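PDB 5A8C: carbohydrate binding family 6 from Clostridium thermocellum, which probably hydrolyses alpha-L-arabinofuranosidic linkages, releasing arabinose from arabinose-containing polysaccharides, as a glycoside hydrolase of family 43. Local coordinates for residues Gln34-Asp39 with Arg285-Gln290; Gln258-Tyr263 with Pro319-Leu324; Tyr263-His268 with Asp294-Arg299. All coordinates share one frame; numbering follows the deposited sequence.

Interaction 1 of 3, residues Gln34-Asp39 with Arg285-Gln290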
loop_
_atom_site.group_PDB
_atom_site.type_symbol
_atom_site.label_atom_id
_atom_site.label_comp_id
_atom_site.label_asym_id
_atom_site.label_seq_id
_atom_site.Cartn_x
_atom_site.Cartn_y
_atom_site.Cartn_z
ATOM N N GLN A 34 -2.427 -18.663 5.556
ATOM C CA GLN A 34 -2.047 -19.026 6.929
ATOM C C GLN A 34 -2.596 -18.083 7.972
ATOM O O GLN A 34 -3.031 -18.503 9.043
ATOM C CB GLN A 34 -0.551 -19.099 7.069
ATOM C CG GLN A 34 0.100 -20.119 6.208
ATOM C CD GLN A 34 -0.376 -21.531 6.542
ATOM O OE1 GLN A 34 -0.343 -21.934 7.727
ATOM N NE2 GLN A 34 -0.905 -22.253 5.552
ATOM N N ARG A 35 -2.499 -16.786 7.680
ATOM C CA ARG A 35 -2.980 -15.712 8.491
ATOM C C ARG A 35 -3.617 -14.715 7.550
ATOM O O ARG A 35 -3.303 -14.714 6.367
ATOM C CB ARG A 35 -1.837 -15.072 9.303
ATOM C CG ARG A 35 -1.176 -16.017 10.285
ATOM C CD ARG A 35 0.016 -15.465 11.047
ATOM N NE ARG A 35 1.020 -14.889 10.184
ATOM C CZ ARG A 35 1.815 -15.561 9.370
ATOM N NH1 ARG A 35 1.787 -16.880 9.270
ATOM N NH2 ARG A 35 2.669 -14.911 8.628
ATOM N N PHE A 36 -4.484 -13.844 8.074
ATOM C CA PHE A 36 -5.159 -12.871 7.211
ATOM C C PHE A 36 -4.248 -11.672 6.916
ATOM O O PHE A 36 -3.495 -11.209 7.784
ATOM C CB PHE A 36 -6.479 -12.451 7.886
ATOM C CG PHE A 36 -7.448 -13.598 8.018
ATOM C CD1 PHE A 36 -8.054 -14.106 6.878
ATOM C CD2 PHE A 36 -7.722 -14.172 9.246
ATOM C CE1 PHE A 36 -8.915 -15.194 6.979
ATOM C CE2 PHE A 36 -8.570 -15.278 9.334
ATOM C CZ PHE A 36 -9.170 -15.765 8.201
ATOM N N THR A 37 -4.342 -11.198 5.678
ATOM C CA THR A 37 -3.440 -10.168 5.154
ATOM C C THR A 37 -4.220 -9.202 4.295
ATOM O O THR A 37 -5.160 -9.565 3.580
ATOM C CB THR A 37 -2.332 -10.827 4.265
ATOM O OG1 THR A 37 -2.866 -11.681 3.264
ATOM C CG2 THR A 37 -1.333 -11.582 5.142
ATOM N N ALA A 38 -3.787 -7.926 4.316
ATOM C CA ALA A 38 -4.489 -6.863 3.603
ATOM C C ALA A 38 -3.498 -5.781 3.157
ATOM O O ALA A 38 -2.337 -5.739 3.593
ATOM C CB ALA A 38 -5.538 -6.211 4.497
ATOM N N ASP A 39 -3.982 -4.928 2.273
ATOM C CA ASP A 39 -3.246 -3.659 1.965
ATOM C C ASP A 39 -1.817 -3.890 1.510
ATOM O O ASP A 39 -0.869 -3.297 2.030
ATOM C CB ASP A 39 -3.243 -2.726 3.186
ATOM C CG ASP A 39 -4.586 -2.571 3.831
ATOM O OD1 ASP A 39 -5.602 -2.482 3.130
ATOM O OD2 ASP A 39 -4.586 -2.471 5.117
ATOM N N ARG A 285 -11.584 -11.218 0.266
ATOM C CA ARG A 285 -12.048 -11.924 1.474
ATOM C C ARG A 285 -12.447 -13.361 1.181
ATOM O O ARG A 285 -13.334 -13.900 1.805
ATOM C CB ARG A 285 -13.135 -11.102 2.152
ATOM C CG ARG A 285 -12.598 -9.780 2.708
ATOM C CD ARG A 285 -13.643 -8.664 2.739
ATOM N NE ARG A 285 -13.256 -7.583 3.616
ATOM C CZ ARG A 285 -12.720 -6.404 3.263
ATOM N NH1 ARG A 285 -12.392 -6.113 2.009
ATOM N NH2 ARG A 285 -12.532 -5.507 4.199
ATOM N N THR A 286 -11.748 -13.988 0.200
ATOM C CA THR A 286 -12.097 -15.334 -0.193
ATOM C C THR A 286 -11.777 -16.363 0.870
ATOM O O THR A 286 -12.507 -17.374 1.011
ATOM C CB THR A 286 -11.520 -15.690 -1.540
ATOM O OG1 THR A 286 -12.289 -16.770 -2.101
ATOM C CG2 THR A 286 -10.096 -16.029 -1.499
ATOM N N VAL A 287 -10.681 -16.226 1.616
ATOM C CA VAL A 287 -10.364 -17.172 2.677
ATOM C C VAL A 287 -11.423 -17.179 3.743
ATOM O O VAL A 287 -11.938 -18.238 4.160
ATOM C CB VAL A 287 -8.940 -16.956 3.234
ATOM C CG1 VAL A 287 -8.668 -17.886 4.430
ATOM C CG2 VAL A 287 -7.882 -17.104 2.147
ATOM N N ALA A 288 -11.774 -15.980 4.200
ATOM C CA ALA A 288 -12.863 -15.864 5.179
ATOM C C ALA A 288 -14.153 -16.450 4.624
ATOM O O ALA A 288 -14.869 -17.174 5.337
ATOM C CB ALA A 288 -13.039 -14.417 5.554
ATOM N N LYS A 289 -14.491 -16.168 3.365
ATOM C CA LYS A 289 -15.726 -16.706 2.788
ATOM C C LYS A 289 -15.713 -18.224 2.818
ATOM O O LYS A 289 -16.698 -18.865 3.232
ATOM C CB LYS A 289 -15.869 -16.224 1.346
ATOM C CG LYS A 289 -17.117 -16.762 0.675
ATOM C CD LYS A 289 -17.308 -16.235 -0.710
ATOM C CE LYS A 289 -18.499 -16.829 -1.453
ATOM N NZ LYS A 289 -18.355 -18.271 -1.772
ATOM N N GLN A 290 -14.634 -18.842 2.386
ATOM C CA GLN A 290 -14.606 -20.302 2.336
ATOM C C GLN A 290 -14.745 -20.894 3.711
ATOM O O GLN A 290 -15.343 -21.957 3.835
ATOM C CB GLN A 290 -13.292 -20.712 1.721
ATOM C CG GLN A 290 -13.071 -20.384 0.250
ATOM C CD GLN A 290 -14.296 -19.965 -0.525
ATOM O OE1 GLN A 290 -14.377 -18.808 -0.962
ATOM N NE2 GLN A 290 -15.260 -20.895 -0.719
#
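F36 reaches across to the first turn of the short helix 286-291, and one ring atom, CE1, does the touching. It lies 3.7 Å from CG1 of V287, whose branch approaches the ring obliquely. On the ring's margin, near its plane, the backbone N of A288 comes to 4.1 Å from F36 CE1, and the A288 methyl, CB, adds a looser touch to the same atom at 4.4 Å. No hydrogen bond crosses between the segments; the contact is buried and mainly apolar. The V287 torsion matters here: CG1 stands trans to the backbone N (chi1 175°), which carries this branch to the ring.

Behind this first shell the helix is held by polar groups. R285 occupies the N-cap position, and its carbonyl O receives K289 N at 3.0 Å, while T286 OG1 bonds D261 and the N of V287 bonds N300 OD1. R285 sends its guanidinium away from the phenyl ring to N262, N266 and the carbonyls of P295 and V296. On the strand side, T37 pairs through its backbone with R299, and R35 forms salt bridges with D84 and E87 of the same sheet. In this five-bladed beta-propeller of family 43, the contact packs the start of the first blade's strand 36-45 against a helix from the C-terminal part of the chain.

Interaction 2 of 3, residues Gln258-Tyr263 with Pro319-Leu324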
loop_
_atom_site.group_PDB
_atom_site.type_symbol
_atom_site.label_atom_id
_atom_site.label_comp_id
_atom_site.label_asym_id
_atom_site.label_seq_id
_atom_site.Cartn_x
_atom_site.Cartn_y
_atom_site.Cartn_z
ATOM N N GLN A 258 -14.103 -3.879 -7.834
ATOM C CA GLN A 258 -14.188 -4.784 -6.660
ATOM C C GLN A 258 -13.773 -6.182 -7.095
ATOM O O GLN A 258 -14.331 -6.710 -8.052
ATOM C CB GLN A 258 -15.608 -4.845 -6.131
ATOM C CG GLN A 258 -15.971 -3.657 -5.267
ATOM C CD GLN A 258 -15.416 -3.767 -3.868
ATOM O OE1 GLN A 258 -15.541 -4.823 -3.235
ATOM N NE2 GLN A 258 -14.869 -2.699 -3.341
ATOM N N PRO A 259 -12.831 -6.781 -6.385
ATOM C CA PRO A 259 -12.511 -8.198 -6.671
ATOM C C PRO A 259 -13.656 -9.096 -6.277
ATOM O O PRO A 259 -14.519 -8.700 -5.472
ATOM C CB PRO A 259 -11.307 -8.465 -5.791
ATOM C CG PRO A 259 -11.104 -7.369 -5.001
ATOM C CD PRO A 259 -12.028 -6.267 -5.273
ATOM N N PRO A 260 -13.658 -10.339 -6.739
ATOM C CA PRO A 260 -14.623 -11.311 -6.209
ATOM C C PRO A 260 -14.443 -11.528 -4.723
ATOM O O PRO A 260 -13.372 -11.329 -4.147
ATOM C CB PRO A 260 -14.328 -12.583 -7.018
ATOM C CG PRO A 260 -12.916 -12.415 -7.419
ATOM C CD PRO A 260 -12.697 -10.938 -7.654
ATOM N N ASP A 261 -15.537 -11.957 -4.097
ATOM C CA ASP A 261 -15.502 -12.318 -2.690
ATOM C C ASP A 261 -14.964 -11.213 -1.805
ATOM O O ASP A 261 -14.164 -11.463 -0.894
ATOM C CB ASP A 261 -14.727 -13.626 -2.466
ATOM C CG ASP A 261 -15.306 -14.840 -3.160
ATOM O OD1 ASP A 261 -16.495 -14.793 -3.581
ATOM O OD2 ASP A 261 -14.602 -15.859 -3.244
ATOM N N ASN A 262 -15.453 -9.987 -2.034
ATOM C CA ASN A 262 -15.006 -8.854 -1.270
ATOM C C ASN A 262 -16.070 -8.145 -0.483
ATOM O O ASN A 262 -15.760 -7.135 0.192
ATOM C CB ASN A 262 -14.185 -7.879 -2.108
ATOM C CG ASN A 262 -13.290 -7.023 -1.264
ATOM O OD1 ASN A 262 -12.523 -7.549 -0.437
ATOM N ND2 ASN A 262 -13.317 -5.731 -1.458
ATOM N N TYR A 263 -17.335 -8.560 -0.566
ATOM C CA TYR A 263 -18.377 -8.078 0.347
ATOM C C TYR A 263 -18.558 -6.555 0.280
ATOM O O TYR A 263 -18.942 -5.924 1.254
ATOM C CB TYR A 263 -18.143 -8.543 1.768
ATOM C CG TYR A 263 -18.141 -10.041 1.930
ATOM C CD1 TYR A 263 -16.994 -10.784 1.736
ATOM C CD2 TYR A 263 -19.296 -10.718 2.292
ATOM C CE1 TYR A 263 -16.976 -12.166 1.912
ATOM C CE2 TYR A 263 -19.302 -12.098 2.441
ATOM C CZ TYR A 263 -18.124 -12.789 2.293
ATOM O OH TYR A 263 -18.088 -14.154 2.492
ATOM N N PRO A 319 -9.552 -9.847 -12.397
ATOM C CA PRO A 319 -9.230 -10.751 -11.316
ATOM C C PRO A 319 -9.385 -12.210 -11.758
ATOM O O PRO A 319 -10.337 -12.535 -12.467
ATOM C CB PRO A 319 -10.242 -10.353 -10.231
ATOM C CG PRO A 319 -10.550 -8.914 -10.467
ATOM C CD PRO A 319 -10.539 -8.818 -11.981
ATOM N N THR A 320 -8.494 -13.064 -11.299
ATOM C CA THR A 320 -8.568 -14.462 -11.595
ATOM C C THR A 320 -8.726 -15.265 -10.321
ATOM O O THR A 320 -8.323 -14.862 -9.233
ATOM C CB THR A 320 -7.311 -14.996 -12.362
ATOM O OG1 THR A 320 -6.166 -14.911 -11.527
ATOM C CG2 THR A 320 -7.085 -14.306 -13.696
ATOM N N VAL A 321 -9.296 -16.446 -10.460
ATOM C CA VAL A 321 -9.606 -17.290 -9.303
ATOM C C VAL A 321 -9.080 -18.721 -9.492
ATOM O O VAL A 321 -9.445 -19.612 -8.732
ATOM C CB VAL A 321 -11.122 -17.274 -8.969
ATOM C CG1 VAL A 321 -11.540 -15.842 -8.637
ATOM C CG2 VAL A 321 -11.958 -17.869 -10.082
ATOM N N ASP A 322 -8.170 -18.937 -10.459
ATOM C CA ASP A 322 -7.577 -20.240 -10.646
ATOM C C ASP A 322 -6.047 -20.159 -10.745
ATOM O O ASP A 322 -5.392 -21.064 -11.295
ATOM C CB ASP A 322 -8.219 -20.954 -11.862
ATOM C CG ASP A 322 -9.707 -21.269 -11.648
ATOM O OD1 ASP A 322 -10.007 -22.151 -10.788
ATOM O OD2 ASP A 322 -10.576 -20.650 -12.342
ATOM N N GLY A 323 -5.475 -19.113 -10.169
ATOM C CA GLY A 323 -4.025 -18.954 -10.134
ATOM C C GLY A 323 -3.503 -18.126 -11.280
ATOM O O GLY A 323 -4.143 -18.062 -12.350
ATOM N N LEU A 324 -2.339 -17.508 -11.103
ATOM C CA LEU A 324 -1.713 -16.809 -12.242
ATOM C C LEU A 324 -1.529 -17.771 -13.418
ATOM O O LEU A 324 -1.241 -18.970 -13.247
ATOM C CB LEU A 324 -0.328 -16.291 -11.895
ATOM C CG LEU A 324 -0.328 -15.040 -10.990
ATOM C CD1 LEU A 324 1.086 -14.763 -10.531
ATOM C CD2 LEU A 324 -0.927 -13.791 -11.649
#
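P260 meets P319 and V321 in a small apolar patch. The closest approach is between the two proline rings, where CD of P260 lies 3.6 Å from CB of P319; the rings cross at a slant rather than stacking flat. Further round the P260 ring, CG touches the CG1 branch of V321 at 3.9 Å. That methyl is trans to the valine carbonyl carbon (chi1 -61°), a setting that turns it to the proline. P259 adds a looser backbone touch, its CA 4.3 Å from CG of P319.

No hydrogen bond joins the two segments. Within 258-263, ND2 of N262 donates to OE1 of Q258 over 3.0 Å and nearly straight (166°); OE1 lies close to the amide plane of N262, whereas ND2 stands tilted from the carbonyl plane of Q258. The bond links residues four apart across the bend. N262 ND2 also bonds the carbonyl O of N266, and Q258 NE2 bonds those of S235 and N265.

The bend follows strand 250-256, and the 319-324 segment belongs to the C-terminal tail beyond strand 300-306. Y282 of strand 277-284 touches both P259 and P319, while D261 faces helix 286-291 through T286 and K289.

Interaction 3 of 3, residues Tyr263-His268 with Asp294-Arg299. With CA (calcium ion), chain B; TRS (2-amino-2-hydroxymethyl-propane-1,3-diol), chain C.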
loop_
_atom_site.group_PDB
_atom_site.type_symbol
_atom_site.label_atom_id
_atom_site.label_comp_id
_atom_site.label_asym_id
_atom_site.label_seq_id
_atom_site.Cartn_x
_atom_site.Cartn_y
_atom_site.Cartn_z
ATOM N N TYR A 263 -17.335 -8.560 -0.566
ATOM C CA TYR A 263 -18.377 -8.078 0.347
ATOM C C TYR A 263 -18.558 -6.555 0.280
ATOM O O TYR A 263 -18.942 -5.924 1.254
ATOM C CB TYR A 263 -18.143 -8.543 1.768
ATOM C CG TYR A 263 -18.141 -10.041 1.930
ATOM C CD1 TYR A 263 -16.994 -10.784 1.736
ATOM C CD2 TYR A 263 -19.296 -10.718 2.292
ATOM C CE1 TYR A 263 -16.976 -12.166 1.912
ATOM C CE2 TYR A 263 -19.302 -12.098 2.441
ATOM C CZ TYR A 263 -18.124 -12.789 2.293
ATOM O OH TYR A 263 -18.088 -14.154 2.492
ATOM N N SER A 264 -18.340 -5.985 -0.912
ATOM C CA SER A 264 -18.524 -4.534 -1.124
ATOM C C SER A 264 -17.762 -3.700 -0.123
ATOM O O SER A 264 -18.161 -2.603 0.243
ATOM C CB SER A 264 -20.002 -4.146 -1.139
ATOM O OG SER A 264 -20.661 -4.884 -2.164
ATOM N N ASN A 265 -16.584 -4.193 0.287
ATOM C CA ASN A 265 -15.788 -3.530 1.305
ATOM C C ASN A 265 -14.508 -2.933 0.712
ATOM O O ASN A 265 -14.410 -2.725 -0.493
ATOM C CB ASN A 265 -15.576 -4.466 2.487
ATOM C CG ASN A 265 -15.503 -3.694 3.826
ATOM O OD1 ASN A 265 -14.587 -2.849 4.076
ATOM N ND2 ASN A 265 -16.410 -3.997 4.703
ATOM N N ASN A 266 -13.542 -2.607 1.557
ATOM C CA ASN A 266 -12.399 -1.872 1.086
ATOM C C ASN A 266 -11.530 -2.653 0.121
ATOM O O ASN A 266 -11.534 -3.896 0.037
ATOM C CB ASN A 266 -11.611 -1.244 2.232
ATOM C CG ASN A 266 -11.200 -2.222 3.305
ATOM O OD1 ASN A 266 -10.938 -3.414 3.026
ATOM N ND2 ASN A 266 -11.201 -1.763 4.544
ATOM N N ASN A 267 -10.748 -1.884 -0.634
ATOM C CA ASN A 267 -10.004 -2.325 -1.810
ATOM C C ASN A 267 -8.654 -1.607 -1.757
ATOM O O ASN A 267 -8.669 -0.378 -1.607
ATOM C CB ASN A 267 -10.837 -1.941 -3.048
ATOM C CG ASN A 267 -10.497 -2.633 -4.348
ATOM O OD1 ASN A 267 -9.523 -3.379 -4.477
ATOM N ND2 ASN A 267 -11.347 -2.380 -5.356
ATOM N N HIS A 268 -7.523 -2.318 -1.766
ATOM C CA HIS A 268 -6.227 -1.674 -1.548
ATOM C C HIS A 268 -5.172 -2.430 -2.326
ATOM O O HIS A 268 -5.149 -3.647 -2.328
ATOM C CB HIS A 268 -5.889 -1.708 -0.065
ATOM C CG HIS A 268 -4.803 -0.732 0.366
ATOM N ND1 HIS A 268 -5.067 0.264 1.275
ATOM C CD2 HIS A 268 -3.483 -0.613 0.052
ATOM C CE1 HIS A 268 -3.926 0.939 1.464
ATOM N NE2 HIS A 268 -2.969 0.460 0.726
ATOM N N ASP A 294 -16.141 -14.109 9.642
ATOM C CA ASP A 294 -16.531 -12.728 9.454
ATOM C C ASP A 294 -15.533 -12.044 8.524
ATOM O O ASP A 294 -14.355 -11.939 8.864
ATOM C CB ASP A 294 -16.588 -12.024 10.783
ATOM C CG ASP A 294 -17.111 -10.595 10.670
ATOM O OD1 ASP A 294 -17.153 -9.997 9.565
ATOM O OD2 ASP A 294 -17.521 -10.115 11.744
ATOM N N PRO A 295 -15.948 -11.582 7.326
ATOM C CA PRO A 295 -14.945 -11.132 6.357
ATOM C C PRO A 295 -14.509 -9.692 6.545
ATOM O O PRO A 295 -13.551 -9.277 5.891
ATOM C CB PRO A 295 -15.716 -11.251 5.056
ATOM C CG PRO A 295 -17.120 -10.952 5.417
ATOM C CD PRO A 295 -17.311 -11.587 6.767
ATOM N N VAL A 296 -15.148 -8.889 7.405
ATOM C CA VAL A 296 -14.878 -7.450 7.381
ATOM C C VAL A 296 -13.421 -7.129 7.632
ATOM O O VAL A 296 -12.843 -6.269 6.947
ATOM C CB VAL A 296 -15.824 -6.681 8.325
ATOM C CG1 VAL A 296 -15.471 -5.194 8.378
ATOM C CG2 VAL A 296 -17.243 -6.855 7.891
ATOM N N TYR A 297 -12.835 -7.756 8.641
ATOM C CA TYR A 297 -11.446 -7.513 9.060
ATOM C C TYR A 297 -10.614 -8.791 8.939
ATOM O O TYR A 297 -9.658 -8.982 9.710
ATOM C CB TYR A 297 -11.362 -6.991 10.484
ATOM C CG TYR A 297 -12.172 -5.722 10.688
ATOM C CD1 TYR A 297 -11.786 -4.526 10.112
ATOM C CD2 TYR A 297 -13.320 -5.743 11.439
ATOM C CE1 TYR A 297 -12.505 -3.365 10.288
ATOM C CE2 TYR A 297 -14.078 -4.578 11.617
ATOM C CZ TYR A 297 -13.676 -3.427 11.008
ATOM O OH TYR A 297 -14.438 -2.266 11.145
ATOM N N GLN A 298 -10.957 -9.673 7.992
ATOM C CA GLN A 298 -10.205 -10.912 7.773
ATOM C C GLN A 298 -10.010 -11.079 6.289
ATOM O O GLN A 298 -10.679 -11.870 5.615
ATOM C CB GLN A 298 -10.861 -12.110 8.437
ATOM C CG GLN A 298 -10.719 -12.041 9.969
ATOM C CD GLN A 298 -11.311 -13.203 10.727
ATOM O OE1 GLN A 298 -10.637 -13.783 11.581
ATOM N NE2 GLN A 298 -12.587 -13.474 10.504
ATOM N N ARG A 299 -9.047 -10.322 5.741
ATOM C CA ARG A 299 -8.753 -10.243 4.317
ATOM C C ARG A 299 -7.639 -11.229 3.944
ATOM O O ARG A 299 -6.965 -11.781 4.803
ATOM C CB ARG A 299 -8.390 -8.810 3.964
ATOM C CG ARG A 299 -9.572 -7.846 4.104
ATOM C CD ARG A 299 -9.179 -6.404 4.160
ATOM N NE ARG A 299 -8.683 -6.028 5.478
ATOM C CZ ARG A 299 -8.291 -4.791 5.758
ATOM N NH1 ARG A 299 -8.531 -3.794 4.925
ATOM N NH2 ARG A 299 -7.638 -4.546 6.875
HETATM CA CA CA B . -0.666 1.279 0.215
HETATM C C TRS C . -6.979 0.745 5.665
HETATM C C1 TRS C . -6.941 2.095 6.373
HETATM C C2 TRS C . -6.023 0.748 4.482
HETATM C C3 TRS C . -6.663 -0.414 6.652
HETATM N N TRS C . -8.375 0.526 5.128
HETATM O O1 TRS C . -5.605 2.343 6.799
HETATM O O2 TRS C . -6.517 1.568 3.418
HETATM O O3 TRS C . -6.877 -1.686 6.119
HETATM O O HOH W 1 -11.783 -3.681 6.703
HETATM O O HOH W 2 -0.159 2.376 2.366
HETATM O O HOH W 3 -0.194 -0.566 1.726
HETATM O O HOH W 4 -1.164 3.667 0.123
HETATM O O HOH W 5 -1.735 1.709 -1.976
HETATM O O HOH W 6 1.525 2.046 -0.280
#
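The inner end of this contact lines the ligand pocket of the propeller, where two loops meet and a Tris molecule, probably from the crystallisation liquor, is bound. At its outer end P295 lies over one face of the Y263 ring in a CH-pi contact: CG is 3.5 Å from the ring centroid, only 4° off the normal. Next to it, CG1 of V296 touches ND2 of N265 at 4.0 Å. Deeper in, R299 NH1 donates to OD1 of N266 at 3.1 Å, a bent bond of 140° that meets the oxygen from above the carbonyl plane. The same OD1 also takes a bond from R285. A water accepts from N266 ND2 and donates to the carbonyl O of V296.

The arginine side chain bends at chi3 (-78°), and its NH1 and NH2 both donate to O3 of Tris at the guanidinium edge; D56 forms a salt bridge with NH2. H268 divides its ring nitrogens: ND1 donates to O2 of Tris at 2.9 Å, while NE2 binds the calcium ion at 2.5 Å, with five waters among its other ligands. D39, D162, Y66 and E211 also bond the Tris; donors and carboxylates together grip a polyol, consistent with a sugar-binding pocket.

Overall arrangement
From the N terminus, strand 36-45 opens the first blade, and interaction 1 closes a loop of about 250 residues by bringing 34-39 to helix 286-291. Interaction 2 joins 258-263 to the C-terminal tail at 319-324, closing a loop of about 55 residues, so the two contacts cross along the chain. Interaction 3, between 263-268 and 294-299, closes one of about 25; it is nested inside the loop closed by interaction 2, shares Y263 with it, and crosses interaction 1. All three lie on the same side of the chain's centre, their centres 9 to 13 Å apart. Together they tie the first strand, the pocket loops, the short helix and the tail into one region.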